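Local structure of halorhodopsin (Halobacterium salinarum, 2JAF) at residues A[67-72]-A[240-245]; A[170-175]-A[206-211]; A[182-187]-A[194-199]. The protein pumps chloride ions across the archaeal membrane, probably inward, drawing the energy from light absorbed by its bound retinal. The protein carries 2 engineered substitutions. One frame throughout, in Å; residues are numbered along the deposited sequence.

Contact 1. Residues A[67-72]-A[240-245]. With RET (retinal), chain G.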
loop_
_atom_site.group_PDB
_atom_site.type_symbol
_atom_site.label_atom_id
_atom_site.label_comp_id
_atom_site.label_asym_id
_atom_site.label_seq_id
_atom_site.Cartn_x
_atom_site.Cartn_y
_atom_site.Cartn_z
ATOM N N LEU A 67 7.118 4.987 17.797
ATOM C CA LEU A 67 8.264 4.083 17.828
ATOM C C LEU A 67 8.659 3.609 16.437
ATOM O O LEU A 67 9.836 3.382 16.153
ATOM C CB LEU A 67 7.952 2.853 18.689
ATOM C CG LEU A 67 8.181 2.979 20.195
ATOM C CD1 LEU A 67 7.704 1.713 20.893
ATOM C CD2 LEU A 67 9.667 3.213 20.459
ATOM N N MET A 68 7.672 3.452 15.571
ATOM C CA MET A 68 7.941 2.972 14.228
ATOM C C MET A 68 8.530 3.978 13.264
ATOM O O MET A 68 9.049 3.591 12.223
ATOM C CB MET A 68 6.683 2.382 13.632
ATOM C CG MET A 68 6.374 1.025 14.211
ATOM S SD MET A 68 5.159 0.250 13.204
ATOM C CE MET A 68 3.685 0.887 13.977
ATOM N N ILE A 69 8.448 5.260 13.595
ATOM C CA ILE A 69 9.016 6.270 12.716
ATOM C C ILE A 69 10.508 5.992 12.561
ATOM O O ILE A 69 11.009 5.908 11.441
ATOM C CB ILE A 69 8.758 7.694 13.261
ATOM C CG1 ILE A 69 7.261 8.003 13.158
ATOM C CG2 ILE A 69 9.584 8.721 12.483
ATOM C CD1 ILE A 69 6.816 9.261 13.881
ATOM N N PRO A 70 11.240 5.824 13.680
ATOM C CA PRO A 70 12.670 5.550 13.523
ATOM C C PRO A 70 12.936 4.120 13.045
ATOM O O PRO A 70 13.992 3.838 12.477
ATOM C CB PRO A 70 13.232 5.831 14.916
ATOM C CG PRO A 70 12.082 5.495 15.820
ATOM C CD PRO A 70 10.911 6.104 15.091
ATOM N N LEU A 71 11.976 3.223 13.268
ATOM C CA LEU A 71 12.120 1.836 12.822
ATOM C C LEU A 71 12.124 1.798 11.292
ATOM O O LEU A 71 12.964 1.134 10.683
ATOM C CB LEU A 71 10.980 0.975 13.362
ATOM C CG LEU A 71 11.138 0.512 14.812
ATOM C CD1 LEU A 71 9.853 -0.149 15.288
ATOM C CD2 LEU A 71 12.312 -0.458 14.900
ATOM N N VAL A 72 11.187 2.517 10.678
ATOM C CA VAL A 72 11.117 2.574 9.215
ATOM C C VAL A 72 12.356 3.303 8.690
ATOM O O VAL A 72 12.920 2.943 7.648
ATOM C CB VAL A 72 9.851 3.331 8.740
ATOM C CG1 VAL A 72 9.824 3.408 7.198
ATOM C CG2 VAL A 72 8.604 2.629 9.263
ATOM N N PHE A 240 15.568 15.995 12.123
ATOM C CA PHE A 240 14.560 16.866 12.718
ATOM C C PHE A 240 13.117 16.470 12.415
ATOM O O PHE A 240 12.269 16.465 13.313
ATOM C CB PHE A 240 14.816 18.317 12.285
ATOM C CG PHE A 240 16.071 18.902 12.875
ATOM C CD1 PHE A 240 16.091 19.342 14.195
ATOM C CD2 PHE A 240 17.255 18.923 12.143
ATOM C CE1 PHE A 240 17.275 19.787 14.781
ATOM C CE2 PHE A 240 18.447 19.366 12.720
ATOM C CZ PHE A 240 18.457 19.797 14.042
ATOM N N ALA A 241 12.830 16.124 11.163
ATOM C CA ALA A 241 11.464 15.764 10.797
ATOM C C ALA A 241 11.009 14.437 11.389
ATOM O O ALA A 241 9.807 14.182 11.498
ATOM C CB ALA A 241 11.311 15.743 9.276
ATOM N N LYS A 242 11.960 13.584 11.756
ATOM C CA LYS A 242 11.611 12.292 12.348
ATOM C C LYS A 242 11.985 12.120 13.817
ATOM O O LYS A 242 11.113 11.987 14.679
ATOM C CB LYS A 242 12.258 11.137 11.575
ATOM C CG LYS A 242 11.628 10.827 10.239
ATOM C CD LYS A 242 12.345 9.643 9.602
ATOM C CE LYS A 242 11.641 9.129 8.361
ATOM N NZ LYS A 242 11.625 10.106 7.282
ATOM N N TYR A 243 13.283 12.108 14.101
ATOM C CA TYR A 243 13.733 11.871 15.465
ATOM C C TYR A 243 13.358 12.972 16.446
ATOM O O TYR A 243 12.733 12.687 17.469
ATOM C CB TYR A 243 15.247 11.609 15.496
ATOM C CG TYR A 243 15.742 10.698 14.382
ATOM C CD1 TYR A 243 14.947 9.663 13.888
ATOM C CD2 TYR A 243 16.983 10.919 13.782
ATOM C CE1 TYR A 243 15.367 8.876 12.806
ATOM C CE2 TYR A 243 17.415 10.141 12.706
ATOM C CZ TYR A 243 16.600 9.129 12.220
ATOM O OH TYR A 243 16.992 8.417 11.110
ATOM N N VAL A 244 13.727 14.218 16.147
ATOM C CA VAL A 244 13.402 15.322 17.046
ATOM C C VAL A 244 11.892 15.495 17.113
ATOM O O VAL A 244 11.325 15.665 18.197
ATOM C CB VAL A 244 14.083 16.652 16.594
ATOM C CG1 VAL A 244 13.581 17.823 17.443
ATOM C CG2 VAL A 244 15.593 16.535 16.755
ATOM N N PHE A 245 11.237 15.420 15.957
ATOM C CA PHE A 245 9.788 15.552 15.891
ATOM C C PHE A 245 9.117 14.521 16.793
ATOM O O PHE A 245 8.225 14.855 17.580
ATOM C CB PHE A 245 9.311 15.367 14.443
ATOM C CG PHE A 245 7.818 15.270 14.298
ATOM C CD1 PHE A 245 7.168 14.045 14.436
ATOM C CD2 PHE A 245 7.058 16.402 14.029
ATOM C CE1 PHE A 245 5.781 13.952 14.305
ATOM C CE2 PHE A 245 5.673 16.317 13.896
ATOM C CZ PHE A 245 5.035 15.091 14.034
HETATM C C1 RET G . 9.838 15.200 -3.284
HETATM C C2 RET G . 10.029 15.616 -4.820
HETATM C C3 RET G . 8.745 16.002 -5.595
HETATM C C4 RET G . 8.018 17.241 -4.898
HETATM C C5 RET G . 7.781 17.084 -3.343
HETATM C C6 RET G . 8.658 16.101 -2.521
HETATM C C7 RET G . 8.318 15.915 -1.069
HETATM C C8 RET G . 8.788 15.066 -0.116
HETATM C C9 RET G . 8.520 15.181 1.293
HETATM C C10 RET G . 9.258 14.227 1.996
HETATM C C11 RET G . 9.243 14.095 3.368
HETATM C C12 RET G . 10.071 13.142 3.982
HETATM C C13 RET G . 10.063 12.879 5.413
HETATM C C14 RET G . 10.954 11.827 5.778
HETATM C C15 RET G . 11.006 11.222 7.011
HETATM C C16 RET G . 9.454 13.677 -3.352
HETATM C C17 RET G . 11.291 15.389 -2.603
HETATM C C18 RET G . 6.683 17.957 -2.756
HETATM C C19 RET G . 7.623 16.394 1.912
HETATM C C20 RET G . 9.210 13.690 6.406
#
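Ile69 and Lys242 form the close half of this buried helix contact. The CG2 methyl of Ile69, anti to its backbone N, lies across the first carbons of the lysine, 3.7 Å from Lys242 CG and equally near its CB. Beyond this grip the lysine chain stays extended until it bends at its last torsion (chi4 65°), and its NZ is joined covalently to retinal C15, 1.3 Å away. The apolar root of the linkage is thus packed by helix 58-82, while its nitrogen end belongs to the chromophore. The other half is slacker: Pro70 CB approaches the ring of Tyr243 obliquely, 4.3 Å from CE1, and no hydrogen bond spans the two segments. That ring is anchored elsewhere, through a hydrogen bond between Tyr243 OH and Ser73 OG, and helix 27-50 adds Ala40 against Tyr243 and Ile44 against Pro70. Both backbones depart from regular helix here. Pro70 belongs to a kink, and a wide turn brings Phe245 N to Phe240 O at 3.0 Å. A pi-type turn at the retinal-bearing lysine of the last long helix is a familiar feature of the seven-helix microbial rhodopsin fold and its Schiff-base site.

Contact 2. Residues A[170-175]-A[206-211]. With RET (retinal), chain G.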
loop_
_atom_site.group_PDB
_atom_site.type_symbol
_atom_site.label_atom_id
_atom_site.label_comp_id
_atom_site.label_asym_id
_atom_site.label_seq_id
_atom_site.Cartn_x
_atom_site.Cartn_y
_atom_site.Cartn_z
ATOM N N ALA A 170 1.467 18.955 -5.830
ATOM C CA ALA A 170 0.017 19.067 -5.700
ATOM C C ALA A 170 -0.494 18.147 -4.586
ATOM O O ALA A 170 -1.358 18.532 -3.804
ATOM C CB ALA A 170 -0.655 18.721 -7.021
ATOM N N PHE A 171 0.028 16.927 -4.520
ATOM C CA PHE A 171 -0.388 16.005 -3.470
ATOM C C PHE A 171 0.038 16.555 -2.113
ATOM O O PHE A 171 -0.691 16.439 -1.121
ATOM C CB PHE A 171 0.236 14.625 -3.678
ATOM C CG PHE A 171 -0.471 13.788 -4.707
ATOM C CD1 PHE A 171 -1.784 13.377 -4.504
ATOM C CD2 PHE A 171 0.190 13.378 -5.863
ATOM C CE1 PHE A 171 -2.436 12.563 -5.441
ATOM C CE2 PHE A 171 -0.452 12.565 -6.801
ATOM C CZ PHE A 171 -1.764 12.160 -6.587
ATOM N N PHE A 172 1.220 17.161 -2.083
ATOM C CA PHE A 172 1.764 17.739 -0.858
ATOM C C PHE A 172 0.808 18.808 -0.344
ATOM O O PHE A 172 0.571 18.916 0.863
ATOM C CB PHE A 172 3.151 18.326 -1.154
ATOM C CG PHE A 172 3.840 18.938 0.042
ATOM C CD1 PHE A 172 3.687 18.397 1.316
ATOM C CD2 PHE A 172 4.697 20.021 -0.125
ATOM C CE1 PHE A 172 4.383 18.926 2.413
ATOM C CE2 PHE A 172 5.400 20.563 0.956
ATOM C CZ PHE A 172 5.243 20.013 2.229
ATOM N N VAL A 173 0.246 19.587 -1.264
ATOM C CA VAL A 173 -0.690 20.639 -0.889
ATOM C C VAL A 173 -1.956 20.050 -0.269
ATOM O O VAL A 173 -2.541 20.643 0.635
ATOM C CB VAL A 173 -1.053 21.527 -2.106
ATOM C CG1 VAL A 173 -2.228 22.443 -1.767
ATOM C CG2 VAL A 173 0.155 22.379 -2.494
ATOM N N VAL A 174 -2.379 18.880 -0.746
ATOM C CA VAL A 174 -3.564 18.231 -0.186
ATOM C C VAL A 174 -3.266 17.858 1.262
ATOM O O VAL A 174 -4.108 18.033 2.148
ATOM C CB VAL A 174 -3.937 16.951 -0.953
ATOM C CG1 VAL A 174 -5.106 16.257 -0.257
ATOM C CG2 VAL A 174 -4.303 17.293 -2.392
ATOM N N VAL A 175 -2.063 17.343 1.497
ATOM C CA VAL A 175 -1.643 16.968 2.844
ATOM C C VAL A 175 -1.629 18.191 3.757
ATOM O O VAL A 175 -2.182 18.164 4.862
ATOM C CB VAL A 175 -0.223 16.348 2.845
ATOM C CG1 VAL A 175 0.285 16.194 4.275
ATOM C CG2 VAL A 175 -0.246 14.991 2.143
ATOM N N LEU A 206 9.833 21.806 7.913
ATOM C CA LEU A 206 10.792 20.756 7.590
ATOM C C LEU A 206 10.418 19.987 6.318
ATOM O O LEU A 206 11.290 19.688 5.500
ATOM C CB LEU A 206 10.937 19.799 8.769
ATOM C CG LEU A 206 11.426 20.490 10.050
ATOM C CD1 LEU A 206 11.407 19.504 11.206
ATOM C CD2 LEU A 206 12.830 21.039 9.839
ATOM N N TRP A 207 9.136 19.672 6.141
ATOM C CA TRP A 207 8.731 18.936 4.942
ATOM C C TRP A 207 9.002 19.736 3.665
ATOM O O TRP A 207 9.277 19.156 2.608
ATOM C CB TRP A 207 7.252 18.519 5.035
ATOM C CG TRP A 207 7.013 17.348 5.979
ATOM C CD1 TRP A 207 7.582 17.155 7.212
ATOM C CD2 TRP A 207 6.063 16.278 5.808
ATOM N NE1 TRP A 207 7.040 16.043 7.815
ATOM C CE2 TRP A 207 6.107 15.488 6.978
ATOM C CE3 TRP A 207 5.176 15.920 4.780
ATOM C CZ2 TRP A 207 5.297 14.357 7.154
ATOM C CZ3 TRP A 207 4.368 14.792 4.953
ATOM C CH2 TRP A 207 4.436 14.026 6.133
ATOM N N LEU A 208 8.939 21.062 3.754
ATOM C CA LEU A 208 9.220 21.901 2.590
ATOM C C LEU A 208 10.692 21.783 2.194
ATOM O O LEU A 208 11.058 22.035 1.041
ATOM C CB LEU A 208 8.879 23.365 2.893
ATOM C CG LEU A 208 7.409 23.761 2.769
ATOM C CD1 LEU A 208 7.162 25.115 3.414
ATOM C CD2 LEU A 208 7.041 23.800 1.291
ATOM N N GLY A 209 11.540 21.401 3.144
ATOM C CA GLY A 209 12.951 21.257 2.840
ATOM C C GLY A 209 13.241 20.145 1.839
ATOM O O GLY A 209 14.178 20.248 1.045
ATOM N N TYR A 210 12.446 19.077 1.856
ATOM C CA TYR A 210 12.709 17.967 0.939
ATOM C C TYR A 210 12.612 18.323 -0.545
ATOM O O TYR A 210 13.518 17.999 -1.312
ATOM C CB TYR A 210 11.820 16.764 1.283
ATOM C CG TYR A 210 12.169 16.174 2.633
ATOM C CD1 TYR A 210 11.701 16.760 3.814
ATOM C CD2 TYR A 210 12.979 15.043 2.736
ATOM C CE1 TYR A 210 12.032 16.224 5.069
ATOM C CE2 TYR A 210 13.318 14.501 3.984
ATOM C CZ TYR A 210 12.839 15.095 5.144
ATOM O OH TYR A 210 13.150 14.551 6.371
ATOM N N PRO A 211 11.528 18.991 -0.977
ATOM C CA PRO A 211 11.483 19.322 -2.408
ATOM C C PRO A 211 12.538 20.360 -2.804
ATOM O O PRO A 211 12.924 20.447 -3.970
ATOM C CB PRO A 211 10.047 19.816 -2.614
ATOM C CG PRO A 211 9.620 20.294 -1.233
ATOM C CD PRO A 211 10.220 19.227 -0.341
HETATM C C1 RET G . 9.838 15.200 -3.284
HETATM C C2 RET G . 10.029 15.616 -4.820
HETATM C C3 RET G . 8.745 16.002 -5.595
HETATM C C4 RET G . 8.018 17.241 -4.898
HETATM C C5 RET G . 7.781 17.084 -3.343
HETATM C C6 RET G . 8.658 16.101 -2.521
HETATM C C7 RET G . 8.318 15.915 -1.069
HETATM C C8 RET G . 8.788 15.066 -0.116
HETATM C C9 RET G . 8.520 15.181 1.293
HETATM C C10 RET G . 9.258 14.227 1.996
HETATM C C11 RET G . 9.243 14.095 3.368
HETATM C C12 RET G . 10.071 13.142 3.982
HETATM C C13 RET G . 10.063 12.879 5.413
HETATM C C14 RET G . 10.954 11.827 5.778
HETATM C C15 RET G . 11.006 11.222 7.011
HETATM C C16 RET G . 9.454 13.677 -3.352
HETATM C C17 RET G . 11.291 15.389 -2.603
HETATM C C18 RET G . 6.683 17.957 -2.756
HETATM C C19 RET G . 7.623 16.394 1.912
HETATM C C20 RET G . 9.210 13.690 6.406
#
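Phe172 meets Trp207 and Leu208 with the outer end of its ring, the part that lies farthest from helix 158-180. Its CZ packs at 3.8 Å on Trp207 CB, which comes in obliquely, while Leu208 CD2 touches the ring edge at 3.6 Å from CE2. The anti first torsion of Phe172 (chi1 -179°) sends the ring toward 206-211, whose axis runs almost exactly antiparallel to that of 170-175 and comes no nearer than 12.2 Å. Val175 adds a lighter touch, its CG1 lying 4.4 Å from Trp207 CZ3. In the retinal pocket of this bacteriorhodopsin-like bundle, the same aromatics also wall the chromophore: methyl C20 sits 3.5 Å above the indole plane of Trp207, off toward the rim, and methyl C19 lies over one face of the Phe172 ring, likewise toward its rim. Tyr210 lays its ring flat against the polyene, with C12 3.4 Å above the ring plane and over its centre, and Pro211 CB lies 3.6 Å from retinal C5, in the cyclohexene ring. Farther out, Asp238 OD1 is hydrogen-bonded to Tyr210 OH, and Trp112 stacks edge-to-face with that ring. Met144 of helix 131-153 backs Phe172, and on the outer flank Phe171 packs on Met68 of a neighbouring subunit.

Contact 3. Residues A[182-187]-A[194-199]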
loop_
_atom_site.group_PDB
_atom_site.type_symbol
_atom_site.label_atom_id
_atom_site.label_comp_id
_atom_site.label_asym_id
_atom_site.label_seq_id
_atom_site.Cartn_x
_atom_site.Cartn_y
_atom_site.Cartn_z
ATOM N N ASP A 182 -9.328 21.136 8.951
ATOM C CA ASP A 182 -10.002 20.211 9.861
ATOM C C ASP A 182 -9.161 19.520 10.936
ATOM O O ASP A 182 -9.665 19.257 12.025
ATOM C CB ASP A 182 -10.792 19.166 9.063
ATOM C CG ASP A 182 -9.908 18.261 8.249
ATOM O OD1 ASP A 182 -9.047 18.777 7.509
ATOM O OD2 ASP A 182 -10.082 17.029 8.343
ATOM N N TRP A 183 -7.894 19.229 10.656
ATOM C CA TRP A 183 -7.053 18.589 11.664
ATOM C C TRP A 183 -6.802 19.544 12.830
ATOM O O TRP A 183 -6.641 19.113 13.972
ATOM C CB TRP A 183 -5.719 18.142 11.052
ATOM C CG TRP A 183 -5.819 16.846 10.299
ATOM C CD1 TRP A 183 -6.864 16.426 9.524
ATOM C CD2 TRP A 183 -4.820 15.822 10.212
ATOM N NE1 TRP A 183 -6.576 15.208 8.961
ATOM C CE2 TRP A 183 -5.329 14.813 9.365
ATOM C CE3 TRP A 183 -3.544 15.661 10.765
ATOM C CZ2 TRP A 183 -4.606 13.656 9.058
ATOM C CZ3 TRP A 183 -2.825 14.511 10.460
ATOM C CH2 TRP A 183 -3.358 13.523 9.614
ATOM N N ALA A 184 -6.776 20.842 12.537
ATOM C CA ALA A 184 -6.553 21.854 13.568
ATOM C C ALA A 184 -7.801 22.029 14.425
ATOM O O ALA A 184 -7.710 22.210 15.642
ATOM C CB ALA A 184 -6.172 23.179 12.927
ATOM N N ALA A 185 -8.965 21.976 13.785
ATOM C CA ALA A 185 -10.227 22.122 14.496
ATOM C C ALA A 185 -10.452 20.907 15.386
ATOM O O ALA A 185 -11.043 21.011 16.461
ATOM C CB ALA A 185 -11.374 22.271 13.505
ATOM N N SER A 186 -9.973 19.753 14.935
ATOM C CA SER A 186 -10.120 18.527 15.703
ATOM C C SER A 186 -9.240 18.567 16.948
ATOM O O SER A 186 -9.671 18.179 18.033
ATOM C CB SER A 186 -9.759 17.319 14.842
ATOM O OG SER A 186 -10.650 17.213 13.744
ATOM N N ALA A 187 -8.011 19.049 16.792
ATOM C CA ALA A 187 -7.088 19.137 17.918
ATOM C C ALA A 187 -7.662 20.045 19.002
ATOM O O ALA A 187 -7.501 19.786 20.197
ATOM C CB ALA A 187 -5.741 19.668 17.446
ATOM N N GLU A 194 -2.438 23.107 21.481
ATOM C CA GLU A 194 -1.116 23.658 21.784
ATOM C C GLU A 194 0.030 22.836 21.196
ATOM O O GLU A 194 0.907 23.378 20.520
ATOM C CB GLU A 194 -0.931 23.773 23.301
ATOM C CG GLU A 194 -0.919 22.431 24.035
ATOM C CD GLU A 194 -2.143 21.577 23.728
ATOM O OE1 GLU A 194 -3.264 21.950 24.144
ATOM O OE2 GLU A 194 -1.983 20.530 23.063
ATOM N N ILE A 195 0.032 21.533 21.460
ATOM C CA ILE A 195 1.086 20.667 20.940
ATOM C C ILE A 195 0.935 20.483 19.426
ATOM O O ILE A 195 1.924 20.400 18.697
ATOM C CB ILE A 195 1.076 19.289 21.648
ATOM C CG1 ILE A 195 2.181 18.398 21.074
ATOM C CG2 ILE A 195 -0.292 18.642 21.517
ATOM C CD1 ILE A 195 3.585 18.976 21.242
ATOM N N PHE A 196 -0.307 20.429 18.955
ATOM C CA PHE A 196 -0.555 20.273 17.527
ATOM C C PHE A 196 0.029 21.460 16.762
ATOM O O PHE A 196 0.687 21.283 15.739
ATOM C CB PHE A 196 -2.058 20.195 17.241
ATOM C CG PHE A 196 -2.389 20.121 15.775
ATOM C CD1 PHE A 196 -2.207 18.939 15.065
ATOM C CD2 PHE A 196 -2.848 21.244 15.095
ATOM C CE1 PHE A 196 -2.477 18.878 13.691
ATOM C CE2 PHE A 196 -3.121 21.192 13.725
ATOM C CZ PHE A 196 -2.933 20.004 13.027
ATOM N N ASP A 197 -0.229 22.668 17.254
ATOM C CA ASP A 197 0.268 23.881 16.607
ATOM C C ASP A 197 1.795 23.898 16.535
ATOM O O ASP A 197 2.375 24.362 15.550
ATOM C CB ASP A 197 -0.240 25.132 17.335
ATOM C CG ASP A 197 -1.725 25.378 17.114
ATOM O OD1 ASP A 197 -2.283 24.866 16.120
ATOM O OD2 ASP A 197 -2.338 26.104 17.923
ATOM N N THR A 198 2.446 23.398 17.581
ATOM C CA THR A 198 3.902 23.329 17.602
ATOM C C THR A 198 4.378 22.326 16.553
ATOM O O THR A 198 5.261 22.619 15.742
ATOM C CB THR A 198 4.412 22.870 18.985
ATOM O OG1 THR A 198 4.176 23.906 19.943
ATOM C CG2 THR A 198 5.902 22.553 18.938
ATOM N N LEU A 199 3.779 21.140 16.571
ATOM C CA LEU A 199 4.160 20.081 15.641
ATOM C C LEU A 199 3.827 20.425 14.198
ATOM O O LEU A 199 4.526 20.000 13.275
ATOM C CB LEU A 199 3.481 18.764 16.039
ATOM C CG LEU A 199 3.896 18.209 17.410
ATOM C CD1 LEU A 199 3.126 16.931 17.705
ATOM C CD2 LEU A 199 5.399 17.939 17.430
#
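Apolar packing closes a helical hairpin here, at the end of the seven-helix bundle, where helix 182-190 turns back after a short connection into helix 193-216. The two segments run antiparallel at 150°, with axes 9.6 Å apart at closest approach, and two alanines and the CB of Trp183 receive a single large ring from the other side. Phe196 is that ring. A first torsion of 176° swings it away from its own backbone N and in against 182-187, where its CE2 lies 3.5 Å from Ala184 CA and its CZ lies 3.9 Å from Trp183 CB. Nearer the root of the side chain, Ala187 CB meets Phe196 CB at 3.7 Å. Trp183 O stands over one face of the ring, displaced toward its rim. Were the ring of Phe196 cut back to the methyl of an alanine, a gap would be likely to open beside Ala184, and Trp183 CB would probably lose this apolar partner. The indole of Trp183 extends toward helix 131-153, and its NE1 is hydrogen-bonded to Ser133 OG. Within helix 182-190, Asp182 O accepts two bonds from Ser186, reached by N and OG from opposite faces of the carbonyl plane; the Ser186 OG to Asp182 O bond is 2.8 Å long.

In the fold
The three contacts show how the same helical bundle uses different contacts near its retinal and near one end. Contacts 1 and 2 lie deep in it, about 17 Å apart between centres, and share the retinal: the first supplies the covalent tether, the second aromatic walls. They also touch directly, Ala241 CB lying 3.6 Å from Tyr210 OH. Contact 3, its centre about 19 Å from the centre of the chain, is more peripheral: mostly buried packing of phenylalanine on alanines, touching no retinal. It shares helix 193-216 with contact 2 without touching it, and meets contact 1 through Leu199 and Phe245. All three lack hydrogen bonds between their segments. Contacts 1 and 2 flank subunit interfaces, whereas contact 3 stays within its own chain.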